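Local coordinates for Lmo0181 protein (Listeria monocytogenes serovar 1/2a, PDB 5F7V) that binds the cyclic alpha-glucan cycloalternan and probably hands it to an ABC transporter in the cell membrane for uptake, at residues Y17-A22 and N317-P322; K27-M32 and S302-N307; E31-F36 and V45-I50. All coordinates share one frame; numbering follows the deposited sequence.

Interaction 1: residues Y17-A22 and N317-P322; sequences YYQFSA and NNWELP. With GLC (alpha-D-glucopyranose), chain B; GLC (alpha-D-glucopyranose), chain C.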
loop_
_atom_site.group_PDB
_atom_site.type_symbol
_atom_site.label_atom_id
_atom_site.label_comp_id
_atom_site.label_asym_id
_atom_site.label_seq_id
_atom_site.Cartn_x
_atom_site.Cartn_y
_atom_site.Cartn_z
ATOM N N TYR A 17 -2.998 21.264 -0.447
ATOM C CA TYR A 17 -2.418 19.909 -0.494
ATOM C C TYR A 17 -3.510 18.930 -0.149
ATOM O O TYR A 17 -4.094 19.048 0.913
ATOM C CB TYR A 17 -1.222 19.785 0.462
ATOM C CG TYR A 17 -0.665 18.364 0.550
ATOM C CD1 TYR A 17 -0.347 17.659 -0.609
ATOM C CD2 TYR A 17 -0.477 17.747 1.785
ATOM C CE1 TYR A 17 0.150 16.380 -0.547
ATOM C CE2 TYR A 17 0.053 16.476 1.851
ATOM C CZ TYR A 17 0.340 15.802 0.691
ATOM O OH TYR A 17 0.810 14.493 0.711
ATOM N N TYR A 18 -3.815 18.033 -1.080
ATOM C CA TYR A 18 -4.868 17.017 -0.937
ATOM C C TYR A 18 -4.148 15.707 -0.687
ATOM O O TYR A 18 -3.172 15.398 -1.391
ATOM C CB TYR A 18 -5.641 17.025 -2.231
ATOM C CG TYR A 18 -7.054 16.573 -2.359
ATOM C CD1 TYR A 18 -8.140 17.427 -2.227
ATOM C CD2 TYR A 18 -7.303 15.261 -2.733
ATOM C CE1 TYR A 18 -9.433 16.976 -2.408
ATOM C CE2 TYR A 18 -8.578 14.769 -2.911
ATOM C CZ TYR A 18 -9.652 15.629 -2.754
ATOM O OH TYR A 18 -10.878 15.020 -2.965
ATOM N N GLN A 19 -4.542 14.956 0.338
ATOM C CA GLN A 19 -3.821 13.702 0.658
ATOM C C GLN A 19 -4.706 12.683 1.362
ATOM O O GLN A 19 -5.806 13.004 1.810
ATOM C CB GLN A 19 -2.573 14.034 1.479
ATOM C CG GLN A 19 -2.853 14.466 2.920
ATOM C CD GLN A 19 -2.862 13.286 3.879
ATOM O OE1 GLN A 19 -1.920 12.495 3.908
ATOM N NE2 GLN A 19 -3.908 13.197 4.685
ATOM N N PHE A 20 -4.189 11.467 1.447
ATOM C CA PHE A 20 -4.836 10.341 2.101
ATOM C C PHE A 20 -4.010 9.615 3.128
ATOM O O PHE A 20 -4.589 9.002 3.995
ATOM C CB PHE A 20 -5.328 9.284 1.089
ATOM C CG PHE A 20 -4.213 8.684 0.283
ATOM C CD1 PHE A 20 -3.462 7.607 0.762
ATOM C CD2 PHE A 20 -3.880 9.230 -0.931
ATOM C CE1 PHE A 20 -2.382 7.147 0.012
ATOM C CE2 PHE A 20 -2.847 8.749 -1.686
ATOM C CZ PHE A 20 -2.077 7.706 -1.214
ATOM N N SER A 21 -2.675 9.631 3.042
ATOM C CA SER A 21 -1.940 8.631 3.817
ATOM C C SER A 21 -1.750 8.947 5.295
ATOM O O SER A 21 -1.502 8.033 6.058
ATOM C CB SER A 21 -0.590 8.349 3.155
ATOM O OG SER A 21 0.334 9.418 3.277
ATOM N N ALA A 22 -1.858 10.222 5.663
ATOM C CA ALA A 22 -1.896 10.611 7.069
ATOM C C ALA A 22 -3.366 10.608 7.530
ATOM O O ALA A 22 -4.279 11.104 6.819
ATOM C CB ALA A 22 -1.404 12.034 7.269
ATOM N N ASN A 317 6.988 8.717 14.134
ATOM C CA ASN A 317 5.583 8.335 14.119
ATOM C C ASN A 317 5.270 7.002 13.441
ATOM O O ASN A 317 4.085 6.677 13.293
ATOM C CB ASN A 317 4.781 9.496 13.510
ATOM C CG ASN A 317 4.718 10.669 14.464
ATOM O OD1 ASN A 317 3.983 10.636 15.466
ATOM N ND2 ASN A 317 5.566 11.658 14.252
ATOM N N ASN A 318 6.294 6.245 13.042
ATOM C CA ASN A 318 6.134 4.967 12.346
ATOM C C ASN A 318 5.321 5.107 11.074
ATOM O O ASN A 318 4.665 4.145 10.673
ATOM C CB ASN A 318 5.479 3.919 13.241
ATOM C CG ASN A 318 6.292 3.609 14.471
ATOM O OD1 ASN A 318 7.435 3.168 14.370
ATOM N ND2 ASN A 318 5.699 3.809 15.641
ATOM N N TRP A 319 5.351 6.280 10.443
ATOM C CA TRP A 319 4.442 6.585 9.331
ATOM C C TRP A 319 5.045 6.127 8.020
ATOM O O TRP A 319 5.620 6.892 7.269
ATOM C CB TRP A 319 4.059 8.057 9.365
ATOM C CG TRP A 319 3.145 8.449 8.251
ATOM C CD1 TRP A 319 2.328 7.640 7.510
ATOM C CD2 TRP A 319 2.991 9.771 7.733
ATOM N NE1 TRP A 319 1.672 8.400 6.585
ATOM C CE2 TRP A 319 2.062 9.710 6.684
ATOM C CE3 TRP A 319 3.553 11.010 8.060
ATOM C CZ2 TRP A 319 1.710 10.847 5.946
ATOM C CZ3 TRP A 319 3.172 12.127 7.329
ATOM C CH2 TRP A 319 2.262 12.036 6.288
ATOM N N GLU A 320 4.934 4.828 7.771
ATOM C CA GLU A 320 5.595 4.181 6.622
ATOM C C GLU A 320 7.096 4.431 6.759
ATOM O O GLU A 320 7.589 4.487 7.880
ATOM C CB GLU A 320 5.006 4.605 5.287
ATOM C CG GLU A 320 3.506 4.293 5.227
ATOM C CD GLU A 320 2.884 4.442 3.865
ATOM O OE1 GLU A 320 3.580 4.894 2.896
ATOM O OE2 GLU A 320 1.674 4.128 3.804
ATOM N N LEU A 321 7.841 4.548 5.669
ATOM C CA LEU A 321 9.274 4.830 5.668
ATOM C C LEU A 321 9.511 6.049 4.818
ATOM O O LEU A 321 8.884 6.215 3.791
ATOM C CB LEU A 321 10.052 3.609 5.139
ATOM C CG LEU A 321 10.026 2.349 6.013
ATOM C CD1 LEU A 321 10.624 1.189 5.236
ATOM C CD2 LEU A 321 10.750 2.567 7.316
ATOM N N PRO A 322 10.441 6.909 5.232
ATOM C CA PRO A 322 10.849 8.045 4.410
ATOM C C PRO A 322 11.617 7.586 3.186
ATOM O O PRO A 322 12.147 6.491 3.127
ATOM C CB PRO A 322 11.715 8.853 5.360
ATOM C CG PRO A 322 12.360 7.791 6.197
ATOM C CD PRO A 322 11.326 6.729 6.398
HETATM C C1 GLC B . -5.316 2.421 3.735
HETATM C C2 GLC B . -4.335 2.370 2.579
HETATM C C3 GLC B . -3.004 3.013 2.931
HETATM C C4 GLC B . -3.268 4.431 3.396
HETATM C C5 GLC B . -4.187 4.363 4.622
HETATM C C6 GLC B . -4.463 5.735 5.225
HETATM O O2 GLC B . -4.148 1.008 2.197
HETATM O O3 GLC B . -2.208 3.149 1.757
HETATM O O4 GLC B . -2.044 5.120 3.667
HETATM O O5 GLC B . -5.416 3.752 4.224
HETATM O O6 GLC B . -5.300 6.447 4.315
HETATM C C1 GLC C . -1.115 2.262 1.635
HETATM C C2 GLC C . 0.029 2.970 0.945
HETATM C C3 GLC C . -0.315 3.223 -0.511
HETATM C C4 GLC C . -0.775 1.936 -1.186
HETATM C C5 GLC C . -1.941 1.328 -0.418
HETATM C C6 GLC C . -2.372 -0.026 -0.966
HETATM O O2 GLC C . 0.293 4.196 1.637
HETATM O O3 GLC C . 0.865 3.697 -1.154
HETATM O O4 GLC C . -1.255 2.278 -2.490
HETATM O O5 GLC C . -1.524 1.087 0.944
HETATM O O6 GLC C . -3.337 -0.509 -0.005
HETATM O O HOH W 1 0.260 5.774 5.724
#
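Two groups converge on the carbonyl oxygen of Ser-21. An ordered water donates to Ser-21 O over 2.9 Å, and the indole NE1 of Trp-319 reaches Ser-21 O at 3.2 Å in a weak bond, bent to 129° at the hydrogen. The same water lies in the indole plane at its edge, accepts a second weak bond from NE1 and donates to OE2 of Glu-320, so it stitches both segments together beside the sugar. With CG anti to the backbone N (chi1 179°), the indole of Trp-319 reaches across to Ser-21 and Ala-22. CZ2 of Trp-319 comes within 3.3 Å of Ser-21 OG; Ala-22 CB approaches the ring obliquely, 3.6 Å from Trp-319 CZ2. Ser-21 OG has its polar partner elsewhere, in Glu-73.

The loop that presents Ser-21 is held by the amide of Gln-19. OE1 of Gln-19 receives Ala-22 N in the carbonyl plane, on a lone pair (169° at the hydrogen), while NE2 of Gln-19 donates nearly in its own amide plane to Ala-22 O. Both ends of the amide are thus fixed.

Cycloalternan lies against this junction. OE2 of Glu-320, at the end of an extended chain, takes a 2.6 Å bond from O2 of the chain C glucose, and Phe-20 O accepts O6 of the chain B glucose at 2.7 Å. The Phe-20 ring turns its edge toward the sugars at O4 and O2. Ser-126 holds OE1 of Glu-320, which steadies the carboxylate.

This part of the pocket is built from the loops that follow strand 13-19 and helix 308-316, where Asn-318 closes a Schellman motif on the helix. Helix 27-39 lies against the tryptophan through Ala-28 and Met-32, and Asn-283 of strand 278-287 touches Phe-20, Ser-21 and Glu-320.

Interaction 2: residues K27-M32 and S302-N307; sequences KALDEM and SFMSAN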
loop_
_atom_site.group_PDB
_atom_site.type_symbol
_atom_site.label_atom_id
_atom_site.label_comp_id
_atom_site.label_asym_id
_atom_site.label_seq_id
_atom_site.Cartn_x
_atom_site.Cartn_y
_atom_site.Cartn_z
ATOM N N LYS A 27 -1.260 13.873 13.458
ATOM C CA LYS A 27 -0.107 14.311 14.240
ATOM C C LYS A 27 1.145 14.563 13.389
ATOM O O LYS A 27 1.675 15.680 13.344
ATOM C CB LYS A 27 0.147 13.319 15.384
ATOM C CG LYS A 27 1.427 13.481 16.185
ATOM C CD LYS A 27 1.470 12.479 17.332
ATOM C CE LYS A 27 2.653 12.740 18.245
ATOM N NZ LYS A 27 3.945 12.702 17.508
ATOM N N ALA A 28 1.616 13.527 12.713
ATOM C CA ALA A 28 2.853 13.641 11.964
ATOM C C ALA A 28 2.740 14.672 10.840
ATOM O O ALA A 28 3.624 15.530 10.680
ATOM C CB ALA A 28 3.231 12.302 11.376
ATOM N N LEU A 29 1.645 14.639 10.095
ATOM C CA LEU A 29 1.547 15.549 8.962
ATOM C C LEU A 29 1.459 16.990 9.448
ATOM O O LEU A 29 2.082 17.877 8.853
ATOM C CB LEU A 29 0.346 15.217 8.079
ATOM C CG LEU A 29 0.165 16.122 6.844
ATOM C CD1 LEU A 29 1.352 16.222 5.909
ATOM C CD2 LEU A 29 -1.083 15.626 6.131
ATOM N N ASP A 30 0.696 17.234 10.499
ATOM C CA ASP A 30 0.611 18.593 11.052
ATOM C C ASP A 30 1.989 19.126 11.481
ATOM O O ASP A 30 2.303 20.296 11.217
ATOM C CB ASP A 30 -0.382 18.683 12.203
ATOM C CG ASP A 30 -1.852 18.454 11.789
ATOM O OD1 ASP A 30 -2.123 18.399 10.578
ATOM O OD2 ASP A 30 -2.740 18.331 12.666
ATOM N N GLU A 31 2.803 18.285 12.106
ATOM C CA GLU A 31 4.145 18.685 12.495
ATOM C C GLU A 31 5.012 18.958 11.276
ATOM O O GLU A 31 5.748 19.931 11.279
ATOM C CB GLU A 31 4.789 17.615 13.359
ATOM C CG GLU A 31 5.974 18.170 14.114
ATOM C CD GLU A 31 6.656 17.142 14.990
ATOM O OE1 GLU A 31 6.113 16.023 15.180
ATOM O OE2 GLU A 31 7.750 17.529 15.472
ATOM N N MET A 32 4.904 18.151 10.222
ATOM C CA MET A 32 5.629 18.451 8.993
ATOM C C MET A 32 5.226 19.796 8.383
ATOM O O MET A 32 6.092 20.560 7.980
ATOM C CB MET A 32 5.400 17.352 7.977
ATOM C CG MET A 32 6.034 16.040 8.391
ATOM S SD MET A 32 5.686 14.805 7.138
ATOM C CE MET A 32 6.349 13.336 7.900
ATOM N N SER A 302 9.054 18.815 -2.395
ATOM C CA SER A 302 10.461 18.539 -2.178
ATOM C C SER A 302 10.758 18.371 -0.691
ATOM O O SER A 302 11.492 17.467 -0.292
ATOM C CB SER A 302 11.317 19.636 -2.818
ATOM O OG SER A 302 12.693 19.316 -2.620
ATOM N N PHE A 303 10.214 19.252 0.143
ATOM C CA PHE A 303 10.327 19.136 1.598
ATOM C C PHE A 303 9.834 17.772 2.085
ATOM O O PHE A 303 10.490 17.061 2.842
ATOM C CB PHE A 303 9.541 20.295 2.272
ATOM C CG PHE A 303 9.435 20.197 3.767
ATOM C CD1 PHE A 303 8.395 19.488 4.355
ATOM C CD2 PHE A 303 10.361 20.827 4.592
ATOM C CE1 PHE A 303 8.301 19.396 5.744
ATOM C CE2 PHE A 303 10.236 20.732 5.980
ATOM C CZ PHE A 303 9.204 20.023 6.550
ATOM N N MET A 304 8.649 17.391 1.664
ATOM C CA MET A 304 8.059 16.142 2.098
ATOM C C MET A 304 8.930 15.010 1.602
ATOM O O MET A 304 9.045 14.009 2.302
ATOM C CB MET A 304 6.641 16.013 1.558
ATOM C CG MET A 304 5.656 16.929 2.226
ATOM S SD MET A 304 5.310 16.565 3.938
ATOM C CE MET A 304 4.095 15.232 3.763
ATOM N N SER A 305 9.597 15.127 0.462
ATOM C CA SER A 305 10.376 14.046 -0.091
ATOM C C SER A 305 11.686 13.824 0.657
ATOM O O SER A 305 12.037 12.678 1.012
ATOM C CB SER A 305 10.661 14.338 -1.570
ATOM O OG SER A 305 11.374 13.275 -2.153
ATOM N N ALA A 306 12.389 14.920 0.905
ATOM C CA ALA A 306 13.804 14.854 1.247
ATOM C C ALA A 306 14.222 15.668 2.453
ATOM O O ALA A 306 15.356 15.523 2.898
ATOM C CB ALA A 306 14.638 15.221 0.022
ATOM N N ASN A 307 13.370 16.507 3.025
ATOM C CA ASN A 307 13.801 17.269 4.196
ATOM C C ASN A 307 14.056 16.352 5.395
ATOM O O ASN A 307 13.242 15.490 5.702
ATOM C CB ASN A 307 12.736 18.324 4.494
ATOM C CG ASN A 307 13.113 19.158 5.679
ATOM O OD1 ASN A 307 12.907 18.750 6.833
ATOM N ND2 ASN A 307 13.640 20.335 5.406
#
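The phenyl ring of Phe-303 lies obliquely against the backbone carbonyl of Met-32, with CE1 3.4 Å from Met-32 O, and it makes an edge-to-face stack with Phe-36 further along helix 27-39. Beside the carbonyl, CE1 of Phe-303 also approaches CB of Met-32 at 4.2 Å, so one corner of the ring touches both the carbonyl and the side chain of that residue. This is helix-helix packing within the type 2 periplasmic-binding-protein fold. It sets the helix that follows the first strand, 27-39, against the end of helix 294-306. The short segment axes stay 12.1 Å apart at closest approach and run at 121° to each other. That separation is wide enough for long, unbranched side chains to fill the interface, and two methionines do much of this work.

The two thioethers have different shapes. Met-32 is extended beyond CG and reaches along the interface, whereas Met-304 is folded at chi2 and chi3 (-68° and -81°), which turns its methyl toward Leu-29. The two side chains cross at about a right angle, sulfur against sulfur, with SD of Met-32 3.7 Å from SD of Met-304. All four touching residues are buried and the contact is apolar apart from the Met-32 carbonyl. Helix 308-316 joins the same cluster, with Ala-310 against Phe-303 and Arg-314 against Met-32. Strand 119-135 meets Met-304 through Glu-125.

One turn earlier on helix 27-39 the side chain of Leu-29 crosses that of Met-304 at about a right angle, and its CD1 rests 3.6 Å from the methyl CE of Met-304.

Interaction 3: residues E31-F36 and V45-I50; sequences EMVKEF and VNVQTI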
loop_
_atom_site.group_PDB
_atom_site.type_symbol
_atom_site.label_atom_id
_atom_site.label_comp_id
_atom_site.label_asym_id
_atom_site.label_seq_id
_atom_site.Cartn_x
_atom_site.Cartn_y
_atom_site.Cartn_z
ATOM N N GLU A 31 2.803 18.285 12.106
ATOM C CA GLU A 31 4.145 18.685 12.495
ATOM C C GLU A 31 5.012 18.958 11.276
ATOM O O GLU A 31 5.748 19.931 11.279
ATOM C CB GLU A 31 4.789 17.615 13.359
ATOM C CG GLU A 31 5.974 18.170 14.114
ATOM C CD GLU A 31 6.656 17.142 14.990
ATOM O OE1 GLU A 31 6.113 16.023 15.180
ATOM O OE2 GLU A 31 7.750 17.529 15.472
ATOM N N MET A 32 4.904 18.151 10.222
ATOM C CA MET A 32 5.629 18.451 8.993
ATOM C C MET A 32 5.226 19.796 8.383
ATOM O O MET A 32 6.092 20.560 7.980
ATOM C CB MET A 32 5.400 17.352 7.977
ATOM C CG MET A 32 6.034 16.040 8.391
ATOM S SD MET A 32 5.686 14.805 7.138
ATOM C CE MET A 32 6.349 13.336 7.900
ATOM N N VAL A 33 3.931 20.083 8.366
ATOM C CA VAL A 33 3.457 21.370 7.835
ATOM C C VAL A 33 4.008 22.530 8.680
ATOM O O VAL A 33 4.474 23.537 8.113
ATOM C CB VAL A 33 1.918 21.415 7.683
ATOM C CG1 VAL A 33 1.382 22.808 7.385
ATOM C CG2 VAL A 33 1.514 20.397 6.616
ATOM N N LYS A 34 3.962 22.407 9.999
ATOM C CA LYS A 34 4.507 23.435 10.869
ATOM C C LYS A 34 5.987 23.691 10.574
ATOM O O LYS A 34 6.438 24.830 10.555
ATOM C CB LYS A 34 4.327 23.033 12.333
ATOM C CG LYS A 34 4.987 23.922 13.392
ATOM C CD LYS A 34 4.907 23.408 14.822
ATOM C CE LYS A 34 5.704 22.121 15.054
ATOM N NZ LYS A 34 5.540 21.683 16.445
ATOM N N GLU A 35 6.751 22.620 10.427
ATOM C CA GLU A 35 8.185 22.747 10.154
ATOM C C GLU A 35 8.440 23.362 8.758
ATOM O O GLU A 35 9.290 24.238 8.593
ATOM C CB GLU A 35 8.875 21.392 10.307
ATOM C CG GLU A 35 8.880 20.930 11.756
ATOM C CD GLU A 35 9.740 21.761 12.669
ATOM O OE1 GLU A 35 10.780 22.260 12.204
ATOM O OE2 GLU A 35 9.440 21.893 13.886
ATOM N N PHE A 36 7.640 22.958 7.789
ATOM C CA PHE A 36 7.729 23.524 6.452
ATOM C C PHE A 36 7.462 25.029 6.474
ATOM O O PHE A 36 8.187 25.792 5.856
ATOM C CB PHE A 36 6.764 22.838 5.474
ATOM C CG PHE A 36 6.717 23.508 4.137
ATOM C CD1 PHE A 36 7.721 23.310 3.223
ATOM C CD2 PHE A 36 5.660 24.351 3.783
ATOM C CE1 PHE A 36 7.732 23.934 1.974
ATOM C CE2 PHE A 36 5.664 24.968 2.540
ATOM C CZ PHE A 36 6.678 24.753 1.638
ATOM N N VAL A 45 0.328 26.213 3.842
ATOM C CA VAL A 45 -0.187 24.974 3.232
ATOM C C VAL A 45 -1.523 24.621 3.884
ATOM O O VAL A 45 -1.590 24.412 5.089
ATOM C CB VAL A 45 0.775 23.794 3.451
ATOM C CG1 VAL A 45 0.299 22.534 2.746
ATOM C CG2 VAL A 45 2.161 24.121 2.933
ATOM N N ASN A 46 -2.570 24.537 3.066
ATOM C CA ASN A 46 -3.919 24.213 3.515
ATOM C C ASN A 46 -4.209 22.780 3.086
ATOM O O ASN A 46 -4.396 22.514 1.893
ATOM C CB ASN A 46 -4.910 25.171 2.870
ATOM C CG ASN A 46 -4.616 26.615 3.190
ATOM O OD1 ASN A 46 -4.615 27.007 4.350
ATOM N ND2 ASN A 46 -4.396 27.409 2.162
ATOM N N VAL A 47 -4.249 21.888 4.069
ATOM C CA VAL A 47 -4.371 20.431 3.865
ATOM C C VAL A 47 -5.830 20.000 3.861
ATOM O O VAL A 47 -6.595 20.407 4.740
ATOM C CB VAL A 47 -3.612 19.662 4.964
ATOM C CG1 VAL A 47 -3.741 18.150 4.809
ATOM C CG2 VAL A 47 -2.133 20.075 4.949
ATOM N N GLN A 48 -6.207 19.196 2.866
ATOM C CA GLN A 48 -7.496 18.506 2.861
ATOM C C GLN A 48 -7.219 17.011 2.820
ATOM O O GLN A 48 -6.476 16.527 1.966
ATOM C CB GLN A 48 -8.371 18.932 1.676
ATOM C CG GLN A 48 -9.803 18.410 1.748
ATOM C CD GLN A 48 -10.705 18.861 0.607
ATOM O OE1 GLN A 48 -10.260 19.464 -0.374
ATOM N NE2 GLN A 48 -11.984 18.562 0.738
ATOM N N THR A 49 -7.816 16.300 3.765
ATOM C CA THR A 49 -7.663 14.858 3.879
ATOM C C THR A 49 -8.942 14.158 3.484
ATOM O O THR A 49 -10.042 14.536 3.921
ATOM C CB THR A 49 -7.317 14.535 5.320
ATOM O OG1 THR A 49 -6.051 15.138 5.582
ATOM C CG2 THR A 49 -7.273 13.032 5.584
ATOM N N ILE A 50 -8.782 13.108 2.684
ATOM C CA ILE A 50 -9.878 12.228 2.275
ATOM C C ILE A 50 -9.474 10.807 2.579
ATOM O O ILE A 50 -8.320 10.435 2.299
ATOM C CB ILE A 50 -10.215 12.348 0.769
ATOM C CG1 ILE A 50 -10.301 13.827 0.351
ATOM C CG2 ILE A 50 -11.458 11.542 0.414
ATOM C CD1 ILE A 50 -11.389 14.569 1.008
#
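Phe-36 and Val-45 form the tight half of this contact. Both are buried, and CG2 of Val-45 meets the ring obliquely at 3.6 Å from Phe-36 CD2, the two side chains crossing at about a right angle. CG of Phe-36 stands anti to the backbone N (chi1 173°), which swings the ring toward the strand, and Phe-300 of helix 294-306 stacks on the same ring edge to face.

Toward the other end the packing slackens. CG2 of Val-33 passes CG2 of Val-47 at 4.0 Å, the two side chains sliding by in opposite senses, and CG1 of Val-33 lies 4.1 Å from CB of Val-45. Val-33 and Val-47 are both partly exposed, so solvent reaches this flank.

Helix 31-36 runs nearly antiparallel to strand 45-49, at 165°. Helix 27-39 is the connection between the parallel neighbouring strands 13-19 and 43-49, a beta-alpha-beta crossover. Valine side chains and one aromatic ring supply nearly all of the interface. Segments 31-36 and 45-50 are thus joined by shape and apolar burial, while Glu-37, one residue farther along the helix, adds a polar tie to Val-45 N.

The three contacts lie on the same side of the chain's centre. Interactions 1 and 2 have centres about 8 Å apart, as do 2 and 3, while 1 and 3 are about 11 Å apart. Helix 27-39 is common to interactions 2 and 3, which share Glu-31 and Met-32, and it borders interaction 1, where Met-32 CE packs on Trp-319 CZ3 at 3.4 Å. Strands 13-19 and 43-49 pair in one sheet, tying interactions 1 and 3 through Tyr-17, Gln-19 and Gln-48. Along the chain, interaction 1 spans the other two. The first strand, helix and strand thus pack with late-sequence elements into one continuous framework beside the glucan pocket.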